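Local coordinates for protein triacylglycerol lipase (Clostridium botulinum, PDB 5AH1) that probably hydrolyses carboxylic ester bonds as a zinc-containing lipase of the alpha/beta-hydrolase fold, accepting triacylglycerols and also synthetic polyesters, at residues R91-G96 with T119-P124; P124-W129 with L271-L276; D244-T249 with R290-N295; G254-K259 with G431-V436. All blocks are in the same frame, centred on the assembly; numbering follows the deposited sequence.

Contact 1. Residues R91-G96 with T119-P124; sequences RDELLG and TATVGP
Two water molecules carry the polar part of the meeting between Arg91 and the two threonines Thr119 and Thr121. The first accepts a hydrogen bond from Arg91 NH1 at 2.9 Å, lying at the edge of the guanidinium and in its plane, and donates one to Thr119 OG1 at 2.7 Å. The second lies two residues on, at Thr121, where it accepts from the backbone, Arg91 N, at 2.9 Å and also bonds to Thr121 OG1 at 2.8 Å. Both threonines therefore present their hydroxyls to the same loop, while the backbones stay well apart, with 7.9 Å between the CA atoms of Arg91 and Thr119.

Direct van der Waals contact is sparse. The Arg91 chain, bent at its third torsion (chi3 58°), crosses the Thr119 side chain at about a right angle, with Arg91 CD 4.0 Å from Thr119 CB. The CG2 methyl of Thr121 comes no nearer than 4.3 Å to Glu93 OE1.

Charges are paired outside the two segments. Arg91 NH2 forms a salt bridge with Asp105, Glu93 OE1 one with Lys270 and a hydrogen bond with Gly90 N, and Thr119 OG1 is also bonded to Gln107.

The arrangement is a water-mediated seam in an alpha/beta-hydrolase fold: it joins the loop that leaves strand 80-83, a region that in this fold commonly contributes to the oxyanion hole, to strand 117-120, which lies at one margin of the central parallel sheet.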
loop_
_atom_site.group_PDB
_atom_site.type_symbol
_atom_site.label_atom_id
_atom_site.label_comp_id
_atom_site.label_asym_id
_atom_site.label_seq_id
_atom_site.Cartn_x
_atom_site.Cartn_y
_atom_site.Cartn_z
ATOM N N ARG A 91 5.239 13.425 3.333
ATOM C CA ARG A 91 6.587 13.905 3.623
ATOM C C ARG A 91 6.617 15.048 4.624
ATOM O O ARG A 91 7.617 15.234 5.303
ATOM C CB ARG A 91 7.279 14.344 2.332
ATOM C CG ARG A 91 7.611 13.201 1.411
ATOM C CD ARG A 91 8.343 13.680 0.150
ATOM N NE ARG A 91 9.587 14.395 0.427
ATOM C CZ ARG A 91 10.747 13.798 0.669
ATOM N NH1 ARG A 91 10.839 12.477 0.694
ATOM N NH2 ARG A 91 11.830 14.519 0.905
ATOM N N ASP A 92 5.524 15.811 4.696
ATOM C CA ASP A 92 5.389 16.935 5.616
ATOM C C ASP A 92 4.739 16.537 6.941
ATOM O O ASP A 92 4.397 17.397 7.745
ATOM C CB ASP A 92 4.540 18.031 4.964
ATOM C CG ASP A 92 3.108 17.577 4.684
ATOM O OD1 ASP A 92 2.919 16.425 4.244
ATOM O OD2 ASP A 92 2.172 18.378 4.910
ATOM N N GLU A 93 4.565 15.242 7.173
ATOM C CA GLU A 93 3.927 14.756 8.392
ATOM C C GLU A 93 4.906 13.941 9.231
ATOM O O GLU A 93 5.980 13.574 8.760
ATOM C CB GLU A 93 2.676 13.930 8.035
ATOM C CG GLU A 93 1.642 14.750 7.252
ATOM C CD GLU A 93 0.352 14.019 6.957
ATOM O OE1 GLU A 93 0.284 13.282 5.957
ATOM O OE2 GLU A 93 -0.630 14.228 7.691
ATOM N N LEU A 94 4.535 13.713 10.488
ATOM C CA LEU A 94 5.306 12.890 11.428
ATOM C C LEU A 94 6.692 13.449 11.716
ATOM O O LEU A 94 7.625 12.693 12.001
ATOM C CB LEU A 94 5.418 11.437 10.941
ATOM C CG LEU A 94 4.105 10.717 10.633
ATOM C CD1 LEU A 94 4.390 9.251 10.321
ATOM C CD2 LEU A 94 3.107 10.861 11.787
ATOM N N LEU A 95 6.808 14.774 11.668
ATOM C CA LEU A 95 8.043 15.465 12.025
ATOM C C LEU A 95 9.228 14.911 11.254
ATOM O O LEU A 95 10.338 14.805 11.780
ATOM C CB LEU A 95 8.277 15.384 13.535
ATOM C CG LEU A 95 7.192 16.106 14.339
ATOM C CD1 LEU A 95 7.361 15.870 15.814
ATOM C CD2 LEU A 95 7.183 17.595 14.052
ATOM N N GLY A 96 8.997 14.587 9.990
ATOM C CA GLY A 96 10.085 14.213 9.105
ATOM C C GLY A 96 10.350 12.725 8.987
ATOM O O GLY A 96 11.156 12.327 8.145
ATOM N N THR A 119 6.968 11.217 -4.491
ATOM C CA THR A 119 6.163 10.553 -3.478
ATOM C C THR A 119 4.755 11.127 -3.527
ATOM O O THR A 119 4.577 12.343 -3.496
ATOM C CB THR A 119 6.751 10.777 -2.075
ATOM O OG1 THR A 119 8.072 10.226 -2.022
ATOM C CG2 THR A 119 5.912 10.099 -1.005
ATOM N N ALA A 120 3.763 10.254 -3.645
ATOM C CA ALA A 120 2.367 10.674 -3.583
ATOM C C ALA A 120 1.780 10.321 -2.232
ATOM O O ALA A 120 2.119 9.291 -1.650
ATOM C CB ALA A 120 1.567 10.037 -4.689
ATOM N N THR A 121 0.854 11.151 -1.763
ATOM C CA THR A 121 0.226 10.937 -0.468
ATOM C C THR A 121 -1.287 10.957 -0.639
ATOM O O THR A 121 -1.830 11.872 -1.266
ATOM C CB THR A 121 0.737 11.963 0.541
ATOM O OG1 THR A 121 2.156 11.744 0.673
ATOM C CG2 THR A 121 0.051 11.807 1.886
ATOM N N VAL A 122 -1.946 9.923 -0.122
ATOM C CA VAL A 122 -3.381 9.735 -0.253
ATOM C C VAL A 122 -3.997 9.403 1.114
ATOM O O VAL A 122 -3.279 9.330 2.110
ATOM C CB VAL A 122 -3.695 8.643 -1.308
ATOM C CG1 VAL A 122 -3.122 9.043 -2.678
ATOM C CG2 VAL A 122 -3.159 7.275 -0.879
ATOM N N GLY A 123 -5.319 9.221 1.180
ATOM C CA GLY A 123 -5.968 9.020 2.455
ATOM C C GLY A 123 -5.451 7.764 3.145
ATOM O O GLY A 123 -5.425 6.684 2.526
ATOM N N PRO A 124 -5.035 7.876 4.414
ATOM C CA PRO A 124 -4.460 6.713 5.096
ATOM C C PRO A 124 -5.472 5.593 5.386
ATOM O O PRO A 124 -5.062 4.438 5.545
ATOM C CB PRO A 124 -3.896 7.304 6.392
ATOM C CG PRO A 124 -4.681 8.549 6.611
ATOM C CD PRO A 124 -4.944 9.093 5.242
HETATM O O HOH W 1 9.083 10.159 0.490
HETATM O O HOH W 2 3.971 13.817 0.730
#

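Contact 2. Residues P124-W129 with L271-L276; sequences PVSSNW and LDQWGL
The backbones of Ser126 and Leu271 approach to 7.3 Å between their CA atoms, the loop leading into helix 128-140 meeting a short 3-10 segment whose start is tied by Leu271 O, which accepts from both Trp274 N and Leu276 N, on opposite faces of its carbonyl plane.

Across the gap, Val125 and Leu271 cross at about a right angle. Val125 CG2 reaches the branched end of the leucine, 3.9 Å from Leu271 CD1. In the conformer of Ser126 described, one of two, the other leucine methyl, Leu271 CD2, lies 3.6 Å from Ser126 OG, and that hydroxyl is 3.4 Å from Gln273 NE2. A water adjoins both polar groups, but its approach to Ser126 OG is too short to rely on, and its bridging role is doubtful.

These residues border the zinc site. Gln273 NE2 donates to Asp130, a zinc ligand, and the glutamine side chain comes to about 5 Å from the metal at its nearest atom. The side chain gets there because CG sits between the backbone N and the carbonyl carbon (chi1 77°) and the chain folds again at chi2 (-82°). Trp274 meets the ligand His156 edge-to-face. Ser127 is the N-cap of helix 128-140; its one hydroxyl caps the helix at the backbone N of the ligand Asp130 and holds the carboxylate of the ligand Asp302, consistent with a second-shell role.

A second water links the two segments: it accepts from Ser127 N at 3.0 Å and, in the plane of the indole at its edge, from Trp274 NE1 at 3.2 Å.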
loop_
_atom_site.group_PDB
_atom_site.type_symbol
_atom_site.label_atom_id
_atom_site.label_comp_id
_atom_site.label_asym_id
_atom_site.label_seq_id
_atom_site.Cartn_x
_atom_site.Cartn_y
_atom_site.Cartn_z
ATOM N N PRO A 124 -5.035 7.876 4.414
ATOM C CA PRO A 124 -4.460 6.713 5.096
ATOM C C PRO A 124 -5.472 5.593 5.386
ATOM O O PRO A 124 -5.062 4.438 5.545
ATOM C CB PRO A 124 -3.896 7.304 6.392
ATOM C CG PRO A 124 -4.681 8.549 6.611
ATOM C CD PRO A 124 -4.944 9.093 5.242
ATOM N N VAL A 125 -6.759 5.915 5.514
ATOM C CA VAL A 125 -7.751 4.904 5.865
ATOM C C VAL A 125 -8.975 4.908 4.951
ATOM O O VAL A 125 -9.988 4.296 5.262
ATOM C CB VAL A 125 -8.187 5.075 7.346
ATOM C CG1 VAL A 125 -6.993 4.912 8.295
ATOM C CG2 VAL A 125 -8.868 6.424 7.594
ATOM N N SER A 126 -8.860 5.588 3.819
ATOM C CA SER A 126 -9.938 5.640 2.844
ATOM C C SER A 126 -9.943 4.425 1.916
ATOM O O SER A 126 -9.000 3.630 1.891
ATOM C CB SER A 126 -9.874 6.945 2.064
ATOM O OG SER A 126 -10.061 8.034 2.960
ATOM N N SER A 127 -11.009 4.283 1.130
ATOM C CA SER A 127 -11.110 3.175 0.198
ATOM C C SER A 127 -10.077 3.295 -0.924
ATOM O O SER A 127 -9.524 4.354 -1.182
ATOM C CB SER A 127 -12.487 3.143 -0.430
ATOM O OG SER A 127 -12.670 4.297 -1.231
ATOM N N ASN A 128 -9.838 2.188 -1.614
ATOM C CA ASN A 128 -8.947 2.210 -2.770
ATOM C C ASN A 128 -9.484 3.103 -3.890
ATOM O O ASN A 128 -8.708 3.774 -4.566
ATOM C CB ASN A 128 -8.697 0.783 -3.262
ATOM C CG ASN A 128 -7.637 0.088 -2.446
ATOM O OD1 ASN A 128 -6.513 0.596 -2.340
ATOM N ND2 ASN A 128 -7.952 -1.077 -1.898
ATOM N N TRP A 129 -10.793 3.117 -4.103
ATOM C CA TRP A 129 -11.360 4.051 -5.073
ATOM C C TRP A 129 -11.008 5.490 -4.686
ATOM O O TRP A 129 -10.496 6.280 -5.498
ATOM C CB TRP A 129 -12.871 3.897 -5.129
ATOM C CG TRP A 129 -13.562 4.897 -6.027
ATOM C CD1 TRP A 129 -13.871 6.209 -5.726
ATOM C CD2 TRP A 129 -14.048 4.676 -7.366
ATOM N NE1 TRP A 129 -14.507 6.795 -6.787
ATOM C CE2 TRP A 129 -14.634 5.880 -7.800
ATOM C CE3 TRP A 129 -14.034 3.575 -8.246
ATOM C CZ2 TRP A 129 -15.244 6.003 -9.047
ATOM C CZ3 TRP A 129 -14.627 3.709 -9.476
ATOM C CH2 TRP A 129 -15.211 4.912 -9.875
ATOM N N LEU A 271 -10.035 12.598 6.031
ATOM C CA LEU A 271 -11.402 12.118 5.829
ATOM C C LEU A 271 -12.366 13.275 5.520
ATOM O O LEU A 271 -13.537 13.224 5.883
ATOM C CB LEU A 271 -11.849 11.303 7.053
ATOM C CG LEU A 271 -11.098 9.966 7.173
ATOM C CD1 LEU A 271 -11.269 9.382 8.557
ATOM C CD2 LEU A 271 -11.530 8.966 6.109
ATOM N N ASP A 272 -11.858 14.284 4.826
ATOM C CA ASP A 272 -12.625 15.457 4.422
ATOM C C ASP A 272 -13.947 15.081 3.750
ATOM O O ASP A 272 -14.973 15.727 3.978
ATOM C CB ASP A 272 -11.832 16.317 3.428
ATOM C CG ASP A 272 -10.477 16.759 3.945
ATOM O OD1 ASP A 272 -9.784 15.981 4.628
ATOM O OD2 ASP A 272 -10.098 17.903 3.623
ATOM N N GLN A 273 -13.914 14.054 2.906
ATOM C CA GLN A 273 -15.065 13.730 2.071
ATOM C C GLN A 273 -16.240 13.222 2.889
ATOM O O GLN A 273 -17.373 13.311 2.452
ATOM C CB GLN A 273 -14.696 12.754 0.940
ATOM C CG GLN A 273 -14.520 11.287 1.333
ATOM C CD GLN A 273 -13.158 10.980 1.906
ATOM O OE1 GLN A 273 -12.585 11.759 2.672
ATOM N NE2 GLN A 273 -12.623 9.829 1.534
ATOM N N TRP A 274 -15.924 12.687 4.069
ATOM C CA TRP A 274 -16.905 12.167 5.009
ATOM C C TRP A 274 -17.349 13.184 6.050
ATOM O O TRP A 274 -18.084 12.836 6.959
ATOM C CB TRP A 274 -16.332 10.942 5.731
ATOM C CG TRP A 274 -16.092 9.757 4.834
ATOM C CD1 TRP A 274 -14.887 9.277 4.401
ATOM C CD2 TRP A 274 -17.087 8.906 4.261
ATOM N NE1 TRP A 274 -15.065 8.180 3.596
ATOM C CE2 TRP A 274 -16.409 7.918 3.511
ATOM C CE3 TRP A 274 -18.485 8.865 4.329
ATOM C CZ2 TRP A 274 -17.080 6.928 2.817
ATOM C CZ3 TRP A 274 -19.146 7.875 3.647
ATOM C CH2 TRP A 274 -18.442 6.904 2.905
ATOM N N GLY A 275 -16.918 14.435 5.929
ATOM C CA GLY A 275 -17.258 15.442 6.918
ATOM C C GLY A 275 -16.510 15.221 8.216
ATOM O O GLY A 275 -16.978 15.652 9.272
ATOM N N LEU A 276 -15.336 14.594 8.134
ATOM C CA LEU A 276 -14.537 14.285 9.310
ATOM C C LEU A 276 -13.200 15.035 9.349
ATOM O O LEU A 276 -12.228 14.524 9.879
ATOM C CB LEU A 276 -14.330 12.762 9.421
ATOM C CG LEU A 276 -15.608 11.973 9.751
ATOM C CD1 LEU A 276 -15.342 10.488 9.663
ATOM C CD2 LEU A 276 -16.147 12.347 11.125
HETATM O O HOH W 3 -9.225 10.182 1.995
HETATM O O HOH W 4 -13.191 6.213 1.971
#

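Contact 3. Residues D244-T249 with R290-N295; sequences DLISYT and RVLDSN
On the helix whose residues Ile246 and Ser247 meet Leu292, the carbonyl oxygen of Leu245 is gripped twice: Thr249 N donates to Leu245 O at 3.0 Å, and Thr249 OG1 reaches the same oxygen at 2.8 Å from the opposite face of its plane. The hydroxyl donor is tilted 34° from the carbonyl plane. Because Thr249 has two deposited conformers, this second bond describes just one of them.

The contact is a helix-to-helix-end packing within the alpha/beta-hydrolase fold: helix 242-257 and the last turn of helix 284-292 both belong to the long insertion between strands 221-227 and 327-331. Such insertions often form the cap or lid over the active site in lipases, a role that remains an inference here.

One methyl does nearly all the touching. Leu292 CD2 lies 3.5 Å from Ile246 CG2 and 4.0 Å from Ile246 CB, a snug fit of purely apolar groups. The isoleucine offers this branch because CG2 stands anti to the backbone N (chi1 of CG1 -61°), while its longer arm, ending in CD1, leads away from the leucine. A salt bridge from Asp293 OD1, next after Leu292, to Lys243 NZ of helix 242-257 adds a charged tie.

Ser247 meets the same leucine methyl through its backbone, while its OG hydrogen-bonds to Leu33 N; the approach is 4.0 Å from Leu292 CD2 to Ser247 N.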
loop_
_atom_site.group_PDB
_atom_site.type_symbol
_atom_site.label_atom_id
_atom_site.label_comp_id
_atom_site.label_asym_id
_atom_site.label_seq_id
_atom_site.Cartn_x
_atom_site.Cartn_y
_atom_site.Cartn_z
ATOM N N ASP A 244 -11.212 -1.751 16.158
ATOM C CA ASP A 244 -10.054 -2.276 16.869
ATOM C C ASP A 244 -8.822 -2.300 15.970
ATOM O O ASP A 244 -7.725 -2.035 16.435
ATOM C CB ASP A 244 -10.336 -3.667 17.419
ATOM C CG ASP A 244 -11.351 -3.654 18.554
ATOM O OD1 ASP A 244 -11.659 -2.562 19.095
ATOM O OD2 ASP A 244 -11.826 -4.741 18.917
ATOM N N LEU A 245 -9.006 -2.628 14.691
ATOM C CA LEU A 245 -7.892 -2.613 13.750
ATOM C C LEU A 245 -7.341 -1.196 13.630
ATOM O O LEU A 245 -6.133 -0.983 13.701
ATOM C CB LEU A 245 -8.327 -3.152 12.389
ATOM C CG LEU A 245 -7.262 -3.145 11.289
ATOM C CD1 LEU A 245 -5.951 -3.759 11.749
ATOM C CD2 LEU A 245 -7.763 -3.884 10.060
ATOM N N ILE A 246 -8.220 -0.211 13.476
ATOM C CA ILE A 246 -7.749 1.167 13.397
ATOM C C ILE A 246 -7.040 1.583 14.695
ATOM O O ILE A 246 -5.971 2.188 14.664
ATOM C CB ILE A 246 -8.904 2.151 13.086
ATOM C CG1 ILE A 246 -9.565 1.837 11.740
ATOM C CG2 ILE A 246 -8.394 3.588 13.093
ATOM C CD1 ILE A 246 -8.727 2.193 10.554
ATOM N N SER A 247 -7.621 1.245 15.838
ATOM C CA SER A 247 -7.040 1.617 17.121
ATOM C C SER A 247 -5.652 0.980 17.290
ATOM O O SER A 247 -4.695 1.644 17.694
ATOM C CB SER A 247 -7.986 1.225 18.254
ATOM O OG SER A 247 -7.532 1.762 19.475
ATOM N N TYR A 248 -5.539 -0.302 16.963
ATOM C CA TYR A 248 -4.249 -0.972 16.949
ATOM C C TYR A 248 -3.222 -0.223 16.090
ATOM O O TYR A 248 -2.078 -0.033 16.505
ATOM C CB TYR A 248 -4.395 -2.409 16.436
ATOM C CG TYR A 248 -3.068 -3.040 16.103
ATOM C CD1 TYR A 248 -2.212 -3.472 17.102
ATOM C CD2 TYR A 248 -2.668 -3.191 14.786
ATOM C CE1 TYR A 248 -0.983 -4.033 16.804
ATOM C CE2 TYR A 248 -1.442 -3.748 14.471
ATOM C CZ TYR A 248 -0.605 -4.175 15.488
ATOM O OH TYR A 248 0.619 -4.734 15.154
ATOM N N THR A 249 -3.646 0.214 14.914
ATOM C CA THR A 249 -2.726 0.856 13.998
ATOM C C THR A 249 -2.282 2.244 14.502
ATOM O O THR A 249 -1.179 2.682 14.208
ATOM C CB THR A 249 -3.310 0.905 12.586
ATOM O OG1 THR A 249 -3.784 -0.405 12.236
ATOM C CG2 THR A 249 -2.247 1.315 11.603
ATOM N N ARG A 290 -12.942 11.122 18.100
ATOM C CA ARG A 290 -14.143 11.337 17.313
ATOM C C ARG A 290 -14.140 10.476 16.044
ATOM O O ARG A 290 -15.152 9.849 15.714
ATOM C CB ARG A 290 -14.298 12.824 16.995
ATOM C CG ARG A 290 -15.617 13.187 16.369
ATOM C CD ARG A 290 -15.827 14.692 16.378
ATOM N NE ARG A 290 -14.734 15.426 15.754
ATOM C CZ ARG A 290 -14.626 15.665 14.445
ATOM N NH1 ARG A 290 -15.541 15.224 13.586
ATOM N NH2 ARG A 290 -13.589 16.357 13.991
ATOM N N VAL A 291 -13.002 10.405 15.359
ATOM C CA VAL A 291 -12.890 9.548 14.188
ATOM C C VAL A 291 -13.041 8.068 14.570
ATOM O O VAL A 291 -13.766 7.326 13.907
ATOM C CB VAL A 291 -11.571 9.803 13.439
ATOM C CG1 VAL A 291 -11.367 8.792 12.334
ATOM C CG2 VAL A 291 -11.573 11.212 12.860
ATOM N N LEU A 292 -12.382 7.635 15.643
ATOM C CA LEU A 292 -12.528 6.248 16.093
ATOM C C LEU A 292 -13.957 5.859 16.424
ATOM O O LEU A 292 -14.363 4.716 16.187
ATOM C CB LEU A 292 -11.646 5.979 17.307
ATOM C CG LEU A 292 -10.170 5.822 16.973
ATOM C CD1 LEU A 292 -9.364 5.777 18.252
ATOM C CD2 LEU A 292 -9.923 4.551 16.141
ATOM N N ASP A 293 -14.714 6.807 16.965
ATOM C CA ASP A 293 -16.091 6.561 17.382
ATOM C C ASP A 293 -17.099 6.755 16.256
ATOM O O ASP A 293 -18.302 6.569 16.458
ATOM C CB ASP A 293 -16.470 7.497 18.533
ATOM C CG ASP A 293 -15.817 7.115 19.841
ATOM O OD1 ASP A 293 -15.136 6.069 19.906
ATOM O OD2 ASP A 293 -15.997 7.866 20.819
ATOM N N SER A 294 -16.620 7.117 15.071
ATOM C CA SER A 294 -17.504 7.342 13.927
ATOM C C SER A 294 -18.231 6.079 13.499
ATOM O O SER A 294 -17.686 4.976 13.587
ATOM C CB SER A 294 -16.687 7.855 12.739
ATOM O OG SER A 294 -17.490 7.987 11.567
ATOM N N ASN A 295 -19.447 6.258 12.995
ATOM C CA ASN A 295 -20.200 5.155 12.420
ATOM C C ASN A 295 -19.580 4.609 11.140
ATOM O O ASN A 295 -19.983 3.556 10.653
ATOM C CB ASN A 295 -21.662 5.564 12.153
ATOM C CG ASN A 295 -21.790 6.654 11.103
ATOM O OD1 ASN A 295 -20.943 7.541 11.017
ATOM N ND2 ASN A 295 -22.847 6.588 10.291
#

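Contact 4. Residues G254-K259 with G431-V436; sequences GTITGK and GTFGNV
Ile256 makes the apolar contact with Thr432 and Phe433 through a single atom. Its CD1 methyl meets the threonine methyl tip to tip, 3.8 Å from Thr432 CG2, and stands 3.7 Å from Phe433 CZ, the far corner of the ring, which it approaches obliquely. The two partners also pack on each other: Thr432 CG2 lies 3.9 Å above the plane of the Phe433 ring, over its centre, a geometry consistent with a CH-pi contact. A cis peptide bond joins these two residues. With CG2 anti to the backbone N (chi1 of OG1 -62°), the threonine methyl serves both the ring and Ile256 CD1.

Polar groups work within each side or with other parts of the chain. Gly258, the first residue beyond helix 242-257, donates from its N to Gly254 O at 2.8 Å; Thr257 OG1 also donates to Gly258 O, at 2.8 Å. Thr432 OG1 bonds to Tyr97 OH, and Phe433 N to Asp428, a potassium ligand; the Phe433 side chain is about 6 Å from a potassium ion at the nearest atoms.

With nothing but carbon meeting carbon, the contact is weakly directional: it joins the end of helix 242-257 to the loop before helix 437-448, while the polar bonds of that loop to Tyr97 and Asp428 probably do more to fix its position.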
loop_
_atom_site.group_PDB
_atom_site.type_symbol
_atom_site.label_atom_id
_atom_site.label_comp_id
_atom_site.label_asym_id
_atom_site.label_seq_id
_atom_site.Cartn_x
_atom_site.Cartn_y
_atom_site.Cartn_z
ATOM N N GLY A 254 2.163 5.149 17.210
ATOM C CA GLY A 254 2.749 5.647 18.439
ATOM C C GLY A 254 4.122 5.075 18.748
ATOM O O GLY A 254 4.921 5.753 19.391
ATOM N N THR A 255 4.410 3.844 18.313
ATOM C CA THR A 255 5.733 3.266 18.553
ATOM C C THR A 255 6.782 4.013 17.746
ATOM O O THR A 255 7.968 3.942 18.051
ATOM C CB THR A 255 5.820 1.743 18.219
ATOM O OG1 THR A 255 5.729 1.521 16.803
ATOM C CG2 THR A 255 4.736 0.971 18.949
ATOM N N ILE A 256 6.334 4.726 16.716
ATOM C CA ILE A 256 7.213 5.533 15.882
ATOM C C ILE A 256 7.251 6.980 16.357
ATOM O O ILE A 256 8.325 7.559 16.484
ATOM C CB ILE A 256 6.771 5.482 14.405
ATOM C CG1 ILE A 256 6.814 4.040 13.899
ATOM C CG2 ILE A 256 7.638 6.383 13.544
ATOM C CD1 ILE A 256 8.142 3.353 14.077
ATOM N N THR A 257 6.093 7.573 16.628
ATOM C CA THR A 257 6.063 8.986 17.008
ATOM C C THR A 257 6.507 9.202 18.448
ATOM O O THR A 257 7.003 10.277 18.791
ATOM C CB THR A 257 4.650 9.596 16.868
ATOM O OG1 THR A 257 3.732 8.909 17.723
ATOM C CG2 THR A 257 4.162 9.494 15.443
ATOM N N GLY A 258 6.339 8.173 19.278
ATOM C CA GLY A 258 6.375 8.330 20.724
ATOM C C GLY A 258 4.942 8.454 21.224
ATOM O O GLY A 258 4.088 8.961 20.499
ATOM N N LYS A 259 4.660 8.005 22.446
ATOM C CA LYS A 259 3.266 7.873 22.881
ATOM C C LYS A 259 2.578 9.217 23.102
ATOM O O LYS A 259 1.355 9.324 23.000
ATOM C CB LYS A 259 3.144 7.003 24.139
ATOM C CG LYS A 259 3.522 7.674 25.453
ATOM C CD LYS A 259 3.035 6.858 26.653
ATOM C CE LYS A 259 3.580 5.444 26.629
ATOM N NZ LYS A 259 3.342 4.725 27.910
ATOM N N GLY A 431 11.968 0.329 5.411
ATOM C CA GLY A 431 13.012 0.942 6.229
ATOM C C GLY A 431 12.712 1.063 7.709
ATOM O O GLY A 431 13.508 1.624 8.463
ATOM N N THR A 432 11.573 0.524 8.128
ATOM C CA THR A 432 11.119 0.568 9.512
ATOM C C THR A 432 10.964 -0.880 10.024
ATOM O O THR A 432 9.850 -1.407 10.106
ATOM C CB THR A 432 9.792 1.348 9.580
ATOM O OG1 THR A 432 10.028 2.695 9.134
ATOM C CG2 THR A 432 9.225 1.397 10.994
ATOM N N PHE A 433 12.068 -1.549 10.375
ATOM C CA PHE A 433 13.422 -0.995 10.460
ATOM C C PHE A 433 14.365 -1.869 9.645
ATOM O O PHE A 433 14.486 -3.066 9.891
ATOM C CB PHE A 433 13.857 -0.954 11.924
ATOM C CG PHE A 433 12.966 -0.104 12.784
ATOM C CD1 PHE A 433 13.016 1.282 12.696
ATOM C CD2 PHE A 433 12.067 -0.683 13.661
ATOM C CE1 PHE A 433 12.190 2.071 13.468
ATOM C CE2 PHE A 433 11.246 0.103 14.442
ATOM C CZ PHE A 433 11.306 1.486 14.337
ATOM N N GLY A 434 15.033 -1.259 8.673
ATOM C CA GLY A 434 15.969 -1.990 7.841
ATOM C C GLY A 434 16.740 -1.072 6.925
ATOM O O GLY A 434 16.306 0.042 6.614
ATOM N N ASN A 435 17.905 -1.557 6.512
ATOM C CA ASN A 435 18.765 -0.874 5.566
ATOM C C ASN A 435 18.385 -1.343 4.175
ATOM O O ASN A 435 18.744 -2.453 3.775
ATOM C CB ASN A 435 20.214 -1.225 5.901
ATOM C CG ASN A 435 21.221 -0.564 4.981
ATOM O OD1 ASN A 435 20.871 0.209 4.088
ATOM N ND2 ASN A 435 22.494 -0.861 5.210
ATOM N N VAL A 436 17.615 -0.522 3.459
ATOM C CA VAL A 436 17.006 -0.931 2.191
ATOM C C VAL A 436 17.322 -0.020 1.001
ATOM O O VAL A 436 16.849 -0.276 -0.109
ATOM C CB VAL A 436 15.466 -1.055 2.332
ATOM C CG1 VAL A 436 15.114 -2.133 3.349
ATOM C CG2 VAL A 436 14.810 0.280 2.699
#

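In the fold
The four contacts all lie inside one alpha/beta-hydrolase domain. Contact 1, which holds the end of strand 117-120, outermost in the central parallel sheet, shares Pro124 with contact 2. Contacts 2, 3 and 4 interlace along the chain. Contacts 2 and 3 are closest, with centres 13 Å apart, and touch through Leu271 CD1 and Val291 CG1 (3.8 Å) and through Val125 and Ile246. Contacts 3 and 4 both use helix 242-257, about 21 Å apart between centres; contact 1 reaches contact 4 where Leu94 packs on Thr257. Helix 242-257 thus runs from the neighbourhood of contact 2, beside the zinc site, to the loop before helix 437-448.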